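Local coordinates for protein transcriptional regulator, LacI family (Corynebacterium glutamicum, PDB 3H5T) that probably activates transcription of the inositol phosphate synthase gene in an inositol-dependent manner, binding a palindromic promoter motif and playing a role in regulating cell wall biogenesis, at residues A[194-205]-A[242-250]. Numbering follows the deposited sequence.
Sequences ILSIRLDRANND and VPIMECWIN
Neighbouring parallel strands in one lobe of the periplasmic-binding-protein-like domain, 192-197 and 244-247, pair regularly from Ile194 to Ser196 with Ile244 to Glu246, and the loops that follow them carry the contact on. Four backbone hydrogen bonds join them, from Ile194 N to Pro243 O (3.0 Å) through to Cys247 N to Ser196 O. Ile194 lies beside Ile244 on the face covered by helix 221-235, and Leu195 CD2 meets Met245 CB on the face packed by helix 252-265.

Beyond the strands, Trp248 is clasped by the loop 198-205. Arg198 crosses one face of the indole: its CD makes a CH-pi contact with the five-membered ring, and CZ stands 4.6 Å from the six-membered centroid in a cation-pi arrangement. CG anti to the backbone N (chi1 -160°) sends the arginine chain over that face, while Asn203 CA covers the opposite one, 3.5 Å from the five-membered centroid. Trp248 NE1 donates to Asp200 O (2.9 Å), and Trp248 N to Asp205 OD1 (3.0 Å). Arg198 NE and NH2 both make weak, bent bonds to Trp248 O, and NH1 forms a salt bridge with Glu77.

The Glu246 carboxylate reaches the loop at Leu199, where OE2 accepts Leu199 N (2.9 Å) from above the carboxylate plane; OE1 pairs with Arg212. Sandwiching the indole and bonding its N-H should restrict the ring's rotation, and the buried carboxylate probably has its charge balanced by Arg212.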
loop_
_atom_site.group_PDB
_atom_site.type_symbol
_atom_site.label_atom_id
_atom_site.label_comp_id
_atom_site.label_asym_id
_atom_site.label_seq_id
_atom_site.Cartn_x
_atom_site.Cartn_y
_atom_site.Cartn_z
ATOM N N ILE A 194 7.014 15.727 12.615
ATOM C CA ILE A 194 6.801 14.744 11.556
ATOM C C ILE A 194 7.045 13.334 12.082
ATOM O O ILE A 194 7.932 13.128 12.903
ATOM C CB ILE A 194 7.747 14.997 10.363
ATOM C CG1 ILE A 194 7.423 16.351 9.718
ATOM C CG2 ILE A 194 7.615 13.883 9.345
ATOM C CD1 ILE A 194 8.348 16.745 8.575
ATOM N N LEU A 195 6.247 12.373 11.621
ATOM C CA LEU A 195 6.395 10.975 12.028
ATOM C C LEU A 195 6.567 10.108 10.785
ATOM O O LEU A 195 5.889 10.319 9.778
ATOM C CB LEU A 195 5.168 10.496 12.814
ATOM C CG LEU A 195 5.009 11.069 14.222
ATOM C CD1 LEU A 195 3.743 10.541 14.873
ATOM C CD2 LEU A 195 6.218 10.694 15.044
ATOM N N SER A 196 7.466 9.131 10.861
ATOM C CA SER A 196 7.735 8.242 9.733
ATOM C C SER A 196 7.952 6.808 10.143
ATOM O O SER A 196 8.197 6.510 11.318
ATOM C CB SER A 196 8.995 8.692 8.987
ATOM O OG SER A 196 8.742 9.832 8.189
ATOM N N ILE A 197 7.866 5.913 9.165
ATOM C CA ILE A 197 8.145 4.508 9.421
ATOM C C ILE A 197 9.569 4.262 8.895
ATOM O O ILE A 197 10.261 5.218 8.547
ATOM C CB ILE A 197 7.086 3.565 8.770
ATOM C CG1 ILE A 197 6.842 3.915 7.304
ATOM C CG2 ILE A 197 5.777 3.667 9.544
ATOM C CD1 ILE A 197 5.961 2.907 6.611
ATOM N N ARG A 198 10.008 3.009 8.829
ATOM C CA ARG A 198 11.381 2.685 8.412
ATOM C C ARG A 198 12.046 3.535 7.329
ATOM O O ARG A 198 11.581 3.598 6.196
ATOM C CB ARG A 198 11.477 1.218 8.013
ATOM C CG ARG A 198 12.903 0.670 8.036
ATOM C CD ARG A 198 12.906 -0.827 7.811
ATOM N NE ARG A 198 11.921 -1.494 8.666
ATOM C CZ ARG A 198 10.977 -2.314 8.212
ATOM N NH1 ARG A 198 10.888 -2.577 6.918
ATOM N NH2 ARG A 198 10.111 -2.861 9.047
ATOM N N LEU A 199 13.152 4.178 7.696
ATOM C CA LEU A 199 13.906 5.018 6.771
ATOM C C LEU A 199 15.152 4.311 6.215
ATOM O O LEU A 199 15.638 4.675 5.144
ATOM C CB LEU A 199 14.313 6.336 7.456
ATOM C CG LEU A 199 13.222 7.417 7.626
ATOM C CD1 LEU A 199 13.609 8.438 8.707
ATOM C CD2 LEU A 199 12.990 8.111 6.288
ATOM N N ASP A 200 15.659 3.304 6.927
ATOM C CA ASP A 200 16.853 2.590 6.481
ATOM C C ASP A 200 17.011 1.202 7.121
ATOM O O ASP A 200 16.245 0.832 8.008
ATOM C CB ASP A 200 18.100 3.431 6.783
ATOM C CG ASP A 200 19.169 3.290 5.712
ATOM O OD1 ASP A 200 19.208 2.235 5.035
ATOM O OD2 ASP A 200 19.974 4.231 5.550
ATOM N N ARG A 201 18.015 0.448 6.676
ATOM C CA ARG A 201 18.271 -0.896 7.205
ATOM C C ARG A 201 18.648 -0.867 8.683
ATOM O O ARG A 201 18.100 -1.624 9.490
ATOM C CB ARG A 201 19.403 -1.592 6.438
ATOM C CG ARG A 201 19.222 -1.673 4.933
ATOM C CD ARG A 201 20.378 -2.444 4.287
ATOM N NE ARG A 201 20.210 -3.896 4.359
ATOM C CZ ARG A 201 21.219 -4.766 4.374
ATOM N NH1 ARG A 201 22.476 -4.332 4.329
ATOM N NH2 ARG A 201 20.975 -6.072 4.425
ATOM N N ALA A 202 19.599 -0.010 9.032
ATOM C CA ALA A 202 20.038 0.088 10.416
ATOM C C ALA A 202 18.867 0.535 11.277
ATOM O O ALA A 202 18.341 1.636 11.101
ATOM C CB ALA A 202 21.203 1.078 10.546
ATOM N N ASN A 203 18.465 -0.333 12.199
ATOM C CA ASN A 203 17.356 -0.055 13.101
ATOM C C ASN A 203 17.469 1.302 13.776
ATOM O O ASN A 203 18.560 1.738 14.139
ATOM C CB ASN A 203 17.270 -1.147 14.169
ATOM C CG ASN A 203 16.270 -0.815 15.267
ATOM O OD1 ASN A 203 16.464 0.120 16.043
ATOM N ND2 ASN A 203 15.189 -1.584 15.330
ATOM N N ASN A 204 16.332 1.971 13.930
ATOM C CA ASN A 204 16.278 3.271 14.580
ATOM C C ASN A 204 14.869 3.643 15.001
ATOM O O ASN A 204 13.952 3.682 14.181
ATOM C CB ASN A 204 16.834 4.362 13.671
ATOM C CG ASN A 204 16.688 5.758 14.275
ATOM O OD1 ASN A 204 15.681 6.443 14.058
ATOM N ND2 ASN A 204 17.687 6.179 15.040
ATOM N N ASP A 205 14.705 3.899 16.297
ATOM C CA ASP A 205 13.421 4.303 16.854
ATOM C C ASP A 205 13.657 5.672 17.463
ATOM O O ASP A 205 14.751 5.942 17.969
ATOM C CB ASP A 205 12.947 3.341 17.957
ATOM C CG ASP A 205 12.411 2.032 17.409
ATOM O OD1 ASP A 205 11.829 2.055 16.312
ATOM O OD2 ASP A 205 12.551 0.985 18.078
ATOM N N VAL A 242 11.961 21.568 13.076
ATOM C CA VAL A 242 10.924 20.553 12.937
ATOM C C VAL A 242 11.409 19.154 13.313
ATOM O O VAL A 242 12.098 18.494 12.540
ATOM C CB VAL A 242 10.378 20.512 11.489
ATOM C CG1 VAL A 242 9.231 19.513 11.397
ATOM C CG2 VAL A 242 9.918 21.895 11.063
ATOM N N PRO A 243 11.034 18.679 14.506
ATOM C CA PRO A 243 11.440 17.351 14.973
ATOM C C PRO A 243 10.872 16.225 14.104
ATOM O O PRO A 243 9.742 16.308 13.622
ATOM C CB PRO A 243 10.906 17.319 16.399
ATOM C CG PRO A 243 9.660 18.140 16.296
ATOM C CD PRO A 243 10.100 19.310 15.454
ATOM N N ILE A 244 11.667 15.176 13.914
ATOM C CA ILE A 244 11.273 14.034 13.096
ATOM C C ILE A 244 11.546 12.709 13.804
ATOM O O ILE A 244 12.697 12.348 14.021
ATOM C CB ILE A 244 12.040 14.045 11.750
ATOM C CG1 ILE A 244 11.668 15.300 10.956
ATOM C CG2 ILE A 244 11.729 12.783 10.949
ATOM C CD1 ILE A 244 12.500 15.513 9.713
ATOM N N MET A 245 10.492 11.985 14.165
ATOM C CA MET A 245 10.668 10.697 14.825
ATOM C C MET A 245 10.202 9.538 13.947
ATOM O O MET A 245 9.355 9.705 13.070
ATOM C CB MET A 245 9.941 10.676 16.173
ATOM C CG MET A 245 10.559 11.631 17.197
ATOM S SD MET A 245 10.421 11.049 18.884
ATOM C CE MET A 245 11.392 12.287 19.708
ATOM N N GLU A 246 10.761 8.359 14.198
ATOM C CA GLU A 246 10.437 7.176 13.416
ATOM C C GLU A 246 10.292 5.906 14.247
ATOM O O GLU A 246 10.768 5.830 15.378
ATOM C CB GLU A 246 11.527 6.972 12.349
ATOM C CG GLU A 246 12.147 5.573 12.278
ATOM C CD GLU A 246 13.309 5.484 11.293
ATOM O OE1 GLU A 246 14.153 6.404 11.275
ATOM O OE2 GLU A 246 13.392 4.489 10.546
ATOM N N CYS A 247 9.596 4.922 13.682
ATOM C CA CYS A 247 9.450 3.625 14.319
ATOM C C CYS A 247 9.844 2.614 13.251
ATOM O O CYS A 247 9.183 2.473 12.218
ATOM C CB CYS A 247 8.019 3.390 14.845
ATOM S SG CYS A 247 6.637 3.542 13.704
ATOM N N TRP A 248 10.962 1.941 13.487
ATOM C CA TRP A 248 11.485 0.970 12.537
ATOM C C TRP A 248 10.454 -0.098 12.168
ATOM O O TRP A 248 10.333 -0.485 11.004
ATOM C CB TRP A 248 12.733 0.321 13.116
ATOM C CG TRP A 248 13.647 -0.214 12.082
ATOM C CD1 TRP A 248 14.428 0.507 11.235
ATOM C CD2 TRP A 248 13.897 -1.590 11.793
ATOM N NE1 TRP A 248 15.159 -0.336 10.435
ATOM C CE2 TRP A 248 14.850 -1.632 10.755
ATOM C CE3 TRP A 248 13.405 -2.798 12.311
ATOM C CZ2 TRP A 248 15.329 -2.835 10.221
ATOM C CZ3 TRP A 248 13.879 -3.996 11.779
ATOM C CH2 TRP A 248 14.833 -4.002 10.743
ATOM N N ILE A 249 9.722 -0.581 13.165
ATOM C CA ILE A 249 8.686 -1.575 12.937
ATOM C C ILE A 249 7.347 -0.845 12.940
ATOM O O ILE A 249 7.058 -0.068 13.847
ATOM C CB ILE A 249 8.706 -2.657 14.041
ATOM C CG1 ILE A 249 9.977 -3.488 13.905
ATOM C CG2 ILE A 249 7.466 -3.535 13.952
ATOM C CD1 ILE A 249 10.262 -4.362 15.085
ATOM N N ASN A 250 6.540 -1.073 11.909
ATOM C CA ASN A 250 5.233 -0.420 11.809
ATOM C C ASN A 250 4.138 -1.298 12.425
ATOM O O ASN A 250 3.578 -2.163 11.757
ATOM C CB ASN A 250 4.921 -0.104 10.336
ATOM C CG ASN A 250 3.696 0.796 10.166
ATOM O OD1 ASN A 250 3.513 1.753 10.901
ATOM N ND2 ASN A 250 2.870 0.497 9.168
HETATM O O HOH W 1 8.453 0.651 9.535
#